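PDB 4LIH: gamma-glutamyl-gamma-aminobutyraldehyde dehydrogenase from Burkholderia cenocepacia, which probably oxidises aldehydes to the corresponding carboxylic acids with NAD(P)+ as the hydride acceptor, as a member of the aldehyde dehydrogenase family. Local coordinates for residues A[364-367]-A[368-372]. Numbering follows the deposited sequence.
Sequences IEAG and RGEGR
The guanidinium of R368 meets the CG2 methyl of I364 one helical turn earlier, at a slant that puts the methyl neither squarely over its face nor at its edge; the separation is a loose 4.2 Å from I364 CG2 to R368 NE. With chi1 of R368 at -74°, CG lies beside the backbone N, and this R368 CG passes 3.4 Å from I364 O before the extended chain carries the charge back along the helix. The second flat group, the carboxylate of E370, stands near A366 on another flank of the turn, its OE2 4.3 Å from A366 CB. Here chi1 of E370 is 70°, with CG wedged between the backbone N and the carbonyl carbon, and this brings E370 CG to 3.3 Å from A366 O.

As helix 354-370 ends, R368 N still donates a regular bond to I364 O (2.9 Å), but G369 N is shared weakly between E365 O and A366 O. E370 N divides likewise between A366 O, in whose carbonyl plane it lies, and, weakly, G367 O. G367 O also receives a weak bond from G371 N at 2.9 Å, and G371 is the first residue to leave helical backbone angles. Such mixed i+3 and i+4 bonding is common in the last turn of a helix. The chain then enters strand 372-375, where R372 forms a salt bridge with E395, while I364 packs on V389 and T392 of strand 388-395.

Both carboxylate oxygens of E370 are engaged by backbone N-H groups, OE1 by K401 and OE2 by I402. The carboxylate therefore ties the end of one helix to the start of helix 401-404, which its negative charge would be expected to suit better than the C-terminal end of its own helix.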
loop_
_atom_site.group_PDB
_atom_site.type_symbol
_atom_site.label_atom_id
_atom_site.label_comp_id
_atom_site.label_asym_id
_atom_site.label_seq_id
_atom_site.Cartn_x
_atom_site.Cartn_y
_atom_site.Cartn_z
ATOM N N ILE A 364 -21.476 -5.172 42.427
ATOM C CA ILE A 364 -22.284 -6.372 42.675
ATOM C C ILE A 364 -23.489 -6.006 43.577
ATOM O O ILE A 364 -24.636 -6.448 43.353
ATOM C CB ILE A 364 -21.398 -7.511 43.246
ATOM C CG1 ILE A 364 -20.438 -7.981 42.147
ATOM C CG2 ILE A 364 -22.207 -8.672 43.797
ATOM C CD1 ILE A 364 -19.404 -9.016 42.539
ATOM N N GLU A 365 -23.235 -5.148 44.559
ATOM C CA GLU A 365 -24.328 -4.650 45.440
ATOM C C GLU A 365 -25.372 -3.863 44.625
ATOM O O GLU A 365 -26.587 -4.135 44.728
ATOM C CB GLU A 365 -23.739 -3.839 46.617
ATOM C CG GLU A 365 -24.716 -2.953 47.416
ATOM C CD GLU A 365 -24.001 -2.055 48.443
ATOM O OE1 GLU A 365 -22.885 -2.397 48.894
ATOM O OE2 GLU A 365 -24.522 -0.967 48.775
ATOM N N ALA A 366 -24.930 -2.919 43.787
ATOM C CA ALA A 366 -25.861 -2.220 42.904
ATOM C C ALA A 366 -26.600 -3.216 42.053
ATOM O O ALA A 366 -27.762 -3.037 41.846
ATOM C CB ALA A 366 -25.222 -1.173 42.021
ATOM N N GLY A 367 -25.919 -4.229 41.531
ATOM C CA GLY A 367 -26.545 -5.218 40.648
ATOM C C GLY A 367 -27.674 -5.982 41.336
ATOM O O GLY A 367 -28.736 -6.255 40.724
ATOM N N ARG A 368 -27.447 -6.346 42.599
ATOM C CA ARG A 368 -28.444 -7.086 43.380
ATOM C C ARG A 368 -29.731 -6.307 43.482
ATOM O O ARG A 368 -30.805 -6.896 43.510
ATOM C CB ARG A 368 -27.960 -7.387 44.789
ATOM C CG ARG A 368 -26.926 -8.479 44.889
ATOM C CD ARG A 368 -26.590 -8.698 46.350
ATOM N NE ARG A 368 -25.347 -9.430 46.463
ATOM C CZ ARG A 368 -25.238 -10.743 46.456
ATOM N NH1 ARG A 368 -26.326 -11.507 46.387
ATOM N NH2 ARG A 368 -24.031 -11.284 46.530
ATOM N N GLY A 369 -29.633 -4.992 43.563
ATOM C CA GLY A 369 -30.819 -4.147 43.649
ATOM C C GLY A 369 -31.569 -3.936 42.332
ATOM O O GLY A 369 -32.810 -3.809 42.321
ATOM N N GLU A 370 -30.832 -3.886 41.228
ATOM C CA GLU A 370 -31.388 -3.461 39.933
ATOM C C GLU A 370 -31.577 -4.566 38.930
ATOM O O GLU A 370 -32.163 -4.349 37.912
ATOM C CB GLU A 370 -30.539 -2.326 39.313
ATOM C CG GLU A 370 -29.170 -2.735 38.825
ATOM C CD GLU A 370 -28.277 -1.547 38.425
ATOM O OE1 GLU A 370 -28.748 -0.370 38.274
ATOM O OE2 GLU A 370 -27.082 -1.811 38.232
ATOM N N GLY A 371 -31.144 -5.769 39.250
ATOM C CA GLY A 371 -31.224 -6.886 38.353
ATOM C C GLY A 371 -31.446 -8.204 39.064
ATOM O O GLY A 371 -31.491 -8.267 40.311
ATOM N N ARG A 372 -31.583 -9.248 38.251
ATOM C CA ARG A 372 -31.642 -10.618 38.763
ATOM C C ARG A 372 -30.257 -11.271 38.838
ATOM O O ARG A 372 -29.596 -11.397 37.829
ATOM C CB ARG A 372 -32.546 -11.462 37.873
ATOM C CG ARG A 372 -32.748 -12.874 38.429
ATOM C CD ARG A 372 -33.759 -13.652 37.604
ATOM N NE ARG A 372 -33.301 -13.921 36.236
ATOM C CZ ARG A 372 -32.722 -15.047 35.792
ATOM N NH1 ARG A 372 -32.468 -16.078 36.600
ATOM N NH2 ARG A 372 -32.382 -15.139 34.505
#